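Local atomic coordinates of acyl-CoA dehydrogenase (PDB entry 2PG0), a protein that probably catalyses the FAD-dependent dehydrogenation of acyl chains, introducing a double bond at their alpha-beta position. Residues K244-R249 / E310-G315; R22-K27 / A48-N53; P31-W36 / I355-R360. All blocks are in the same frame, centred on the assembly; numbering follows the deposited sequence.

Interaction 1 (K244-R249 / E310-G315); sequences KLQQER and EEHMAG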
loop_
_atom_site.group_PDB
_atom_site.type_symbol
_atom_site.label_atom_id
_atom_site.label_comp_id
_atom_site.label_asym_id
_atom_site.label_seq_id
_atom_site.Cartn_x
_atom_site.Cartn_y
_atom_site.Cartn_z
ATOM N N LYS A 244 27.734 14.667 11.852
ATOM C CA LYS A 244 27.161 13.964 13.005
ATOM C C LYS A 244 25.746 13.408 12.783
ATOM O O LYS A 244 25.310 12.500 13.494
ATOM C CB LYS A 244 27.176 14.869 14.236
ATOM C CG LYS A 244 28.574 15.227 14.738
ATOM C CD LYS A 244 29.320 13.992 15.197
ATOM C CE LYS A 244 30.586 14.347 15.945
ATOM N NZ LYS A 244 31.407 13.131 16.159
ATOM N N LEU A 245 25.029 13.949 11.800
ATOM C CA LEU A 245 23.670 13.473 11.506
ATOM C C LEU A 245 23.597 11.997 11.055
ATOM O O LEU A 245 22.535 11.380 11.176
ATOM C CB LEU A 245 22.935 14.424 10.536
ATOM C CG LEU A 245 22.287 15.678 11.162
ATOM C CD1 LEU A 245 22.081 16.794 10.139
ATOM C CD2 LEU A 245 20.969 15.365 11.861
ATOM N N GLN A 246 24.707 11.435 10.559
ATOM C CA GLN A 246 24.783 9.991 10.256
ATOM C C GLN A 246 24.488 9.165 11.517
ATOM O O GLN A 246 23.592 8.326 11.508
ATOM C CB GLN A 246 26.131 9.579 9.618
ATOM C CG GLN A 246 26.316 8.037 9.434
ATOM C CD GLN A 246 27.600 7.607 8.691
ATOM O OE1 GLN A 246 27.885 8.057 7.571
ATOM N NE2 GLN A 246 28.358 6.698 9.307
ATOM N N GLN A 247 25.230 9.416 12.600
ATOM C CA GLN A 247 24.956 8.731 13.868
ATOM C C GLN A 247 23.559 9.057 14.410
ATOM O O GLN A 247 22.868 8.164 14.904
ATOM C CB GLN A 247 26.050 9.004 14.913
ATOM C CG GLN A 247 25.834 8.251 16.238
ATOM C CD GLN A 247 27.129 7.927 16.963
ATOM O OE1 GLN A 247 28.052 7.336 16.392
ATOM N NE2 GLN A 247 27.196 8.294 18.236
ATOM N N GLU A 248 23.149 10.326 14.317
ATOM C CA GLU A 248 21.815 10.749 14.781
ATOM C C GLU A 248 20.690 9.930 14.121
ATOM O O GLU A 248 19.815 9.380 14.806
ATOM C CB GLU A 248 21.591 12.255 14.559
ATOM C CG GLU A 248 20.227 12.758 15.079
ATOM C CD GLU A 248 20.067 14.283 15.055
ATOM O OE1 GLU A 248 21.076 15.016 15.170
ATOM O OE2 GLU A 248 18.911 14.752 14.938
ATOM N N ARG A 249 20.729 9.852 12.794
ATOM C CA ARG A 249 19.740 9.087 12.038
ATOM C C ARG A 249 19.782 7.591 12.363
ATOM O O ARG A 249 18.737 6.932 12.407
ATOM C CB ARG A 249 19.880 9.365 10.537
ATOM C CG ARG A 249 19.386 10.767 10.198
ATOM C CD ARG A 249 19.993 11.355 8.941
ATOM N NE ARG A 249 19.573 12.752 8.818
ATOM C CZ ARG A 249 20.098 13.641 7.973
ATOM N NH1 ARG A 249 21.088 13.298 7.161
ATOM N NH2 ARG A 249 19.626 14.886 7.951
ATOM N N GLU A 310 27.197 -2.251 11.891
ATOM C CA GLU A 310 28.507 -2.838 11.582
ATOM C C GLU A 310 29.369 -1.929 10.698
ATOM O O GLU A 310 30.531 -1.667 11.026
ATOM C CB GLU A 310 28.347 -4.227 10.944
ATOM C CG GLU A 310 27.809 -5.293 11.895
ATOM C CD GLU A 310 27.467 -6.598 11.187
ATOM O OE1 GLU A 310 27.843 -6.754 10.003
ATOM O OE2 GLU A 310 26.810 -7.464 11.812
ATOM N N GLU A 311 28.794 -1.444 9.595
ATOM C CA GLU A 311 29.463 -0.473 8.713
ATOM C C GLU A 311 29.910 0.786 9.464
ATOM O O GLU A 311 31.046 1.247 9.312
ATOM C CB GLU A 311 28.535 -0.057 7.566
ATOM C CG GLU A 311 28.326 -1.101 6.498
ATOM C CD GLU A 311 29.600 -1.443 5.757
ATOM O OE1 GLU A 311 29.967 -0.713 4.799
ATOM O OE2 GLU A 311 30.222 -2.455 6.132
ATOM N N HIS A 312 28.999 1.337 10.266
ATOM C CA HIS A 312 29.271 2.520 11.076
ATOM C C HIS A 312 30.466 2.288 12.007
ATOM O O HIS A 312 31.384 3.105 12.061
ATOM C CB HIS A 312 28.031 2.879 11.894
ATOM C CG HIS A 312 28.142 4.174 12.632
ATOM N ND1 HIS A 312 28.435 5.365 12.004
ATOM C CD2 HIS A 312 27.978 4.468 13.942
ATOM C CE1 HIS A 312 28.457 6.336 12.899
ATOM N NE2 HIS A 312 28.186 5.818 14.083
ATOM N N MET A 313 30.450 1.160 12.710
ATOM C CA MET A 313 31.497 0.815 13.675
ATOM C C MET A 313 32.857 0.576 13.007
ATOM O O MET A 313 33.908 0.805 13.619
ATOM C CB MET A 313 31.063 -0.385 14.528
ATOM C CG MET A 313 29.937 -0.067 15.531
ATOM S SD MET A 313 29.449 -1.445 16.603
ATOM C CE MET A 313 30.958 -1.656 17.576
ATOM N N ALA A 314 32.825 0.130 11.751
ATOM C CA ALA A 314 34.030 -0.063 10.940
ATOM C C ALA A 314 34.613 1.253 10.405
ATOM O O ALA A 314 35.651 1.246 9.730
ATOM C CB ALA A 314 33.732 -1.028 9.787
ATOM N N GLY A 315 33.950 2.373 10.702
ATOM C CA GLY A 315 34.423 3.699 10.307
ATOM C C GLY A 315 34.097 4.060 8.868
ATOM O O GLY A 315 34.712 4.953 8.285
#

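Interaction 2 (R22-K27 / A48-N53); sequences RKFLEK and AKMGEN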
loop_
_atom_site.group_PDB
_atom_site.type_symbol
_atom_site.label_atom_id
_atom_site.label_comp_id
_atom_site.label_asym_id
_atom_site.label_seq_id
_atom_site.Cartn_x
_atom_site.Cartn_y
_atom_site.Cartn_z
ATOM N N ARG A 22 19.246 -4.031 31.944
ATOM C CA ARG A 22 17.825 -4.363 32.088
ATOM C C ARG A 22 17.425 -4.499 33.565
ATOM O O ARG A 22 16.329 -4.089 33.961
ATOM C CB ARG A 22 17.471 -5.642 31.337
ATOM C CG ARG A 22 15.962 -5.897 31.249
ATOM C CD ARG A 22 15.673 -7.280 30.692
ATOM N NE ARG A 22 16.313 -7.508 29.394
ATOM C CZ ARG A 22 15.795 -7.149 28.221
ATOM N NH1 ARG A 22 14.626 -6.521 28.162
ATOM N NH2 ARG A 22 16.457 -7.411 27.104
ATOM N N LYS A 23 18.322 -5.066 34.373
ATOM C CA LYS A 23 18.062 -5.202 35.811
ATOM C C LYS A 23 17.905 -3.833 36.476
ATOM O O LYS A 23 17.010 -3.634 37.301
ATOM C CB LYS A 23 19.162 -6.008 36.496
ATOM C CG LYS A 23 18.824 -6.385 37.936
ATOM C CD LYS A 23 19.829 -7.374 38.507
ATOM C CE LYS A 23 19.357 -7.878 39.867
ATOM N NZ LYS A 23 19.987 -9.192 40.207
ATOM N N PHE A 24 18.772 -2.895 36.105
ATOM C CA PHE A 24 18.674 -1.512 36.562
ATOM C C PHE A 24 17.311 -0.904 36.185
ATOM O O PHE A 24 16.619 -0.325 37.031
ATOM C CB PHE A 24 19.829 -0.691 35.984
ATOM C CG PHE A 24 19.752 0.778 36.280
ATOM C CD1 PHE A 24 20.219 1.287 37.493
ATOM C CD2 PHE A 24 19.227 1.663 35.338
ATOM C CE1 PHE A 24 20.153 2.653 37.766
ATOM C CE2 PHE A 24 19.158 3.031 35.603
ATOM C CZ PHE A 24 19.623 3.531 36.822
ATOM N N LEU A 25 16.928 -1.057 34.920
ATOM C CA LEU A 25 15.677 -0.478 34.418
ATOM C C LEU A 25 14.429 -1.115 35.017
ATOM O O LEU A 25 13.413 -0.443 35.211
ATOM C CB LEU A 25 15.618 -0.567 32.885
ATOM C CG LEU A 25 16.682 0.222 32.115
ATOM C CD1 LEU A 25 16.515 -0.033 30.615
ATOM C CD2 LEU A 25 16.611 1.717 32.435
ATOM N N GLU A 26 14.496 -2.414 35.298
ATOM C CA GLU A 26 13.368 -3.113 35.908
ATOM C C GLU A 26 12.988 -2.512 37.262
ATOM O O GLU A 26 11.819 -2.538 37.646
ATOM C CB GLU A 26 13.633 -4.619 36.013
ATOM C CG GLU A 26 13.273 -5.369 34.719
ATOM C CD GLU A 26 13.833 -6.790 34.654
ATOM O OE1 GLU A 26 14.574 -7.197 35.579
ATOM O OE2 GLU A 26 13.533 -7.506 33.662
ATOM N N LYS A 27 13.978 -1.965 37.967
ATOM C CA LYS A 27 13.736 -1.274 39.234
ATOM C C LYS A 27 13.453 0.225 39.059
ATOM O O LYS A 27 12.516 0.755 39.660
ATOM C CB LYS A 27 14.922 -1.466 40.178
ATOM C CG LYS A 27 14.764 -0.739 41.517
ATOM C CD LYS A 27 15.888 -1.053 42.489
ATOM C CE LYS A 27 17.216 -0.443 42.057
ATOM N NZ LYS A 27 18.313 -0.832 43.000
ATOM N N ALA A 48 21.013 11.050 37.380
ATOM C CA ALA A 48 22.081 10.907 38.366
ATOM C C ALA A 48 22.379 9.428 38.620
ATOM O O ALA A 48 23.544 9.037 38.732
ATOM C CB ALA A 48 21.701 11.609 39.663
ATOM N N LYS A 49 21.324 8.617 38.717
ATOM C CA LYS A 49 21.472 7.171 38.887
ATOM C C LYS A 49 22.104 6.538 37.652
ATOM O O LYS A 49 22.972 5.677 37.766
ATOM C CB LYS A 49 20.124 6.515 39.197
ATOM C CG LYS A 49 19.580 6.840 40.588
ATOM C CD LYS A 49 18.099 6.500 40.658
ATOM C CE LYS A 49 17.535 6.687 42.044
ATOM N NZ LYS A 49 16.050 6.504 42.038
ATOM N N MET A 50 21.676 6.976 36.468
ATOM C CA MET A 50 22.289 6.519 35.222
ATOM C C MET A 50 23.793 6.828 35.198
ATOM O O MET A 50 24.607 5.973 34.830
ATOM C CB MET A 50 21.574 7.143 34.012
ATOM C CG MET A 50 20.189 6.539 33.717
ATOM S SD MET A 50 20.164 4.932 32.862
ATOM C CE MET A 50 20.681 5.456 31.214
ATOM N N GLY A 51 24.159 8.038 35.608
ATOM C CA GLY A 51 25.550 8.472 35.587
ATOM C C GLY A 51 26.431 7.696 36.548
ATOM O O GLY A 51 27.544 7.287 36.191
ATOM N N GLU A 52 25.929 7.476 37.761
ATOM C CA GLU A 52 26.715 6.800 38.799
ATOM C C GLU A 52 26.925 5.312 38.496
ATOM O O GLU A 52 27.900 4.708 38.954
ATOM C CB GLU A 52 26.106 7.028 40.192
ATOM C CG GLU A 52 24.887 6.183 40.519
ATOM C CD GLU A 52 24.144 6.652 41.769
ATOM O OE1 GLU A 52 24.445 7.753 42.282
ATOM O OE2 GLU A 52 23.243 5.920 42.233
ATOM N N ASN A 53 26.028 4.745 37.691
ATOM C CA ASN A 53 26.100 3.347 37.297
ATOM C C ASN A 53 26.864 3.132 35.981
ATOM O O ASN A 53 27.021 1.996 35.527
ATOM C CB ASN A 53 24.690 2.746 37.240
ATOM C CG ASN A 53 24.142 2.403 38.621
ATOM O OD1 ASN A 53 24.422 1.332 39.162
ATOM N ND2 ASN A 53 23.358 3.307 39.193
#

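Interaction 3 (P31-W36 / I355-R360); sequences PHYNDW and IARRYR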
loop_
_atom_site.group_PDB
_atom_site.type_symbol
_atom_site.label_atom_id
_atom_site.label_comp_id
_atom_site.label_asym_id
_atom_site.label_seq_id
_atom_site.Cartn_x
_atom_site.Cartn_y
_atom_site.Cartn_z
ATOM N N PRO A 31 8.705 0.544 36.371
ATOM C CA PRO A 31 7.558 0.801 37.248
ATOM C C PRO A 31 7.209 2.278 37.424
ATOM O O PRO A 31 6.098 2.582 37.881
ATOM C CB PRO A 31 8.000 0.222 38.600
ATOM C CG PRO A 31 9.348 -0.429 38.380
ATOM C CD PRO A 31 9.911 0.186 37.141
ATOM N N HIS A 32 8.147 3.166 37.091
ATOM C CA HIS A 32 8.012 4.623 37.280
ATOM C C HIS A 32 7.523 5.348 36.019
ATOM O O HIS A 32 7.139 6.518 36.084
ATOM C CB HIS A 32 9.369 5.253 37.615
ATOM C CG HIS A 32 9.980 4.789 38.900
ATOM N ND1 HIS A 32 10.031 5.586 40.025
ATOM C CD2 HIS A 32 10.610 3.635 39.226
ATOM C CE1 HIS A 32 10.654 4.936 40.993
ATOM N NE2 HIS A 32 11.004 3.745 40.538
ATOM N N TYR A 33 7.593 4.676 34.872
ATOM C CA TYR A 33 7.408 5.352 33.581
ATOM C C TYR A 33 6.075 6.094 33.472
ATOM O O TYR A 33 6.046 7.242 33.025
ATOM C CB TYR A 33 7.572 4.361 32.431
ATOM C CG TYR A 33 7.662 4.993 31.058
ATOM C CD1 TYR A 33 8.890 5.426 30.553
ATOM C CD2 TYR A 33 6.525 5.143 30.257
ATOM C CE1 TYR A 33 8.984 5.995 29.283
ATOM C CE2 TYR A 33 6.612 5.710 28.980
ATOM C CZ TYR A 33 7.841 6.131 28.507
ATOM O OH TYR A 33 7.943 6.684 27.256
ATOM N N ASN A 34 4.987 5.447 33.889
ATOM C CA ASN A 34 3.648 6.048 33.807
ATOM C C ASN A 34 3.515 7.329 34.639
ATOM O O ASN A 34 2.860 8.287 34.214
ATOM C CB ASN A 34 2.563 5.029 34.191
ATOM C CG ASN A 34 2.436 3.884 33.180
ATOM O OD1 ASN A 34 3.135 3.845 32.166
ATOM N ND2 ASN A 34 1.535 2.945 33.461
ATOM N N ASP A 35 4.153 7.341 35.811
ATOM C CA ASP A 35 4.207 8.536 36.665
ATOM C C ASP A 35 4.975 9.681 36.006
ATOM O O ASP A 35 4.592 10.849 36.118
ATOM C CB ASP A 35 4.850 8.203 38.011
ATOM C CG ASP A 35 3.908 7.484 38.949
ATOM O OD1 ASP A 35 2.693 7.423 38.651
ATOM O OD2 ASP A 35 4.384 6.988 40.001
ATOM N N TRP A 36 6.061 9.338 35.324
ATOM C CA TRP A 36 6.862 10.331 34.626
ATOM C C TRP A 36 6.040 11.008 33.530
ATOM O O TRP A 36 6.118 12.221 33.341
ATOM C CB TRP A 36 8.083 9.684 33.999
ATOM C CG TRP A 36 9.072 9.106 34.953
ATOM C CD1 TRP A 36 9.161 9.321 36.304
ATOM C CD2 TRP A 36 10.151 8.237 34.610
ATOM N NE1 TRP A 36 10.227 8.615 36.825
ATOM C CE2 TRP A 36 10.857 7.950 35.803
ATOM C CE3 TRP A 36 10.594 7.670 33.406
ATOM C CZ2 TRP A 36 11.981 7.119 35.824
ATOM C CZ3 TRP A 36 11.711 6.845 33.430
ATOM C CH2 TRP A 36 12.389 6.578 34.631
ATOM N N ILE A 355 -0.200 -0.512 24.415
ATOM C CA ILE A 355 -0.201 -0.240 22.971
ATOM C C ILE A 355 -0.682 1.167 22.601
ATOM O O ILE A 355 -0.195 1.739 21.626
ATOM C CB ILE A 355 -0.942 -1.331 22.136
ATOM C CG1 ILE A 355 -0.557 -1.231 20.654
ATOM C CG2 ILE A 355 -2.453 -1.268 22.322
ATOM C CD1 ILE A 355 0.947 -1.395 20.401
ATOM N N ALA A 356 -1.615 1.724 23.377
ATOM C CA ALA A 356 -2.124 3.076 23.113
ATOM C C ALA A 356 -0.980 4.095 23.120
ATOM O O ALA A 356 -0.851 4.920 22.204
ATOM C CB ALA A 356 -3.195 3.457 24.131
ATOM N N ARG A 357 -0.154 4.021 24.162
ATOM C CA ARG A 357 0.996 4.905 24.332
ATOM C C ARG A 357 2.054 4.685 23.246
ATOM O O ARG A 357 2.583 5.647 22.680
ATOM C CB ARG A 357 1.592 4.650 25.704
ATOM C CG ARG A 357 2.745 5.490 26.095
ATOM C CD ARG A 357 3.435 4.719 27.203
ATOM N NE ARG A 357 4.591 4.067 26.661
ATOM C CZ ARG A 357 5.269 3.069 27.211
ATOM N NH1 ARG A 357 4.904 2.492 28.363
ATOM N NH2 ARG A 357 6.333 2.647 26.563
ATOM N N ARG A 358 2.353 3.417 22.952
ATOM C CA ARG A 358 3.304 3.075 21.889
ATOM C C ARG A 358 2.840 3.675 20.558
ATOM O O ARG A 358 3.646 4.231 19.812
ATOM C CB ARG A 358 3.467 1.556 21.763
ATOM C CG ARG A 358 3.914 0.850 23.059
ATOM C CD ARG A 358 5.409 0.914 23.241
ATOM N NE ARG A 358 5.853 0.176 24.430
ATOM C CZ ARG A 358 7.090 0.207 24.915
ATOM N NH1 ARG A 358 8.037 0.944 24.327
ATOM N NH2 ARG A 358 7.382 -0.499 26.006
ATOM N N TYR A 359 1.537 3.575 20.292
ATOM C CA TYR A 359 0.926 4.122 19.070
ATOM C C TYR A 359 1.092 5.643 18.973
ATOM O O TYR A 359 1.451 6.162 17.915
ATOM C CB TYR A 359 -0.557 3.731 18.992
ATOM C CG TYR A 359 -1.308 4.331 17.815
ATOM C CD1 TYR A 359 -1.490 3.594 16.639
ATOM C CD2 TYR A 359 -1.850 5.614 17.887
ATOM C CE1 TYR A 359 -2.190 4.127 15.558
ATOM C CE2 TYR A 359 -2.551 6.159 16.818
ATOM C CZ TYR A 359 -2.712 5.412 15.653
ATOM O OH TYR A 359 -3.408 5.934 14.586
ATOM N N ARG A 360 0.825 6.350 20.071
ATOM C CA ARG A 360 0.977 7.814 20.103
ATOM C C ARG A 360 2.435 8.255 19.981
ATOM O O ARG A 360 2.713 9.337 19.470
ATOM C CB ARG A 360 0.367 8.404 21.381
ATOM C CG ARG A 360 -1.170 8.411 21.411
ATOM C CD ARG A 360 -1.716 9.186 22.603
ATOM N NE ARG A 360 -1.467 8.480 23.862
ATOM C CZ ARG A 360 -0.442 8.721 24.674
ATOM N NH1 ARG A 360 0.448 9.662 24.373
ATOM N NH2 ARG A 360 -0.307 8.010 25.790
#

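Interaction 1 (K244-R249 / E310-G315)
Gln247 and His312 mark the closest backbone approach, 8.1 Å between their CA atoms, where helix 237-273, kinked at 246-247, faces the last turn of helix 285-313, which a Schellman motif closes at Gly315. The two glutamines grip the imidazole by both nitrogens. Gln247 OE1 meets His312 NE2 at 2.8 Å in a nearly straight bond (176° at the hydrogen), lying in the ring plane and taken on a carbonyl lone pair. At the other nitrogen, Gln246 NE2 donates to His312 ND1 at 3.0 Å, also close to the ring plane but more bent, at 154°. Both amides stand steeply to the ring. His312 has CG anti to its backbone N (chi1 -173°), which carries the imidazole across to the helix opposite. The far ends of the glutamine amides are held too: Gln246 OE1 accepts from Ile318 N, and Gln247 NE2 donates to Asp96 O. Phe71 packs edge-to-face with the imidazole. One nitrogen donating and the other accepting is consistent with a neutral His312 protonated at NE2, its ring fixed in rotation by two bonds that tie together two long helices of the C-terminal domain.

Interaction 2 (R22-K27 / A48-N53)
The ring of Phe24 is the flat group on which this contact turns, and Lys49 CB abuts its edge in the ring plane, 3.8 Å from Phe24 CZ. On the two flanks of that apex the approach is oblique: Met50 SD comes to 3.5 Å from Phe24 CE2, while Asn53 ND2 lies 3.6 Å from Phe24 CE1, with the amide plane turned 52° from the ring. A further ring, that of Phe55, meets Phe24 edge-to-face. Phe24 reaches outward from helix 12-28 because CG is anti to the backbone N (chi1 174°), and its far end meets Lys49 and Met50 of helix 44-52 and Asn53 just beyond it. In Met50 the bend at chi2 (-78°) sets SD beside the ring, 4.6 Å from the centroid of the Phe24 ring and well off the normal. Only the base of Lys49 serves the packing: its extended chain carries NZ on to a salt bridge with Glu28. Asn53 is pinned by its own amide, since ND2 donates to Lys49 O at 2.8 Å in an almost straight bond. Asn53 N also reaches Lys49 O, and the two donors arrive from opposite faces of the carbonyl plane, so the last helical turn is gripped twice. With this anchorage the Asn53 amide is held against the phenyl ring although it makes no bond across the contact. Leu25 and Phe24 both touch Phe46, extending the apolar seam between the helices. The arrangement is a Met-aromatic contact between two helices of the all-helical N-terminal domain of the acyl-CoA dehydrogenase fold, away from the flavin site.

Interaction 3 (P31-W36 / I355-R360)
Tyr33 sets the CE2 corner of its ring over the centre of the Arg357 guanidinium, 3.5 Å from CZ of Arg357, with the two planes 45° apart, so the groups lean together without stacking flat. Both side chains leave their helices in the same manner, CG anti to the backbone N (chi1 -178° in Arg357), and each points at the other across the gap between helix 33-39 and helix 354-361. Arg357 then runs on nearly extended through chi2 before bending sharply at chi3, whose 102° is not a staggered value. The bend swings the guanidinium round to present one face to the tyrosine, and Arg357 NH1 lies alongside Tyr33 CD2 at 3.6 Å. Asn34 stays at the periphery: its OD1 is 4.4 Å from Arg357 NH1, and no hydrogen bond forms. The polar ends are fastened by other groups, Arg357 NH2 donating to Val84 O and Tyr33 OH bonding to Ser87 N. That NH2 also sits over the guanidinium centre of Arg358, which reaches Glu82 O and Lys83 O, so that both arginines converge on the carbonyls closing helix 71-84, whose dipole would be expected to ease their proximity. Helix 354-361 also packs against the third subunit, where Tyr349 of that neighbouring chain bonds to Arg360 O. Chemically, the contact buries a cationic group against an aromatic ring while one N-H donor, on NH2, is taken by the carbonyl of Val84, and Asp361 offers NE only a long, weak ion pair; it joins the N- and C-terminal domains.

Interactions 2 and 3 are neighbours, their centres 19 Å apart, and they touch through the turn between helices 12-28 and 33-39, where Glu26 O lies 3.3 Å from Pro31 CG. Their segments alternate along the chain. Interaction 1 stands apart: its nearest atoms are about 15 Å from interaction 2 and about 17 Å from interaction 3, and it is nested within the long loop that interaction 3 closes. None of the three lines the flavin directly. The side chain of Gln247 is about 11 Å from those of the FAD-binding residues Ile127 and Met129, and the side chain of Tyr33 is about 12 Å from a bound FAD.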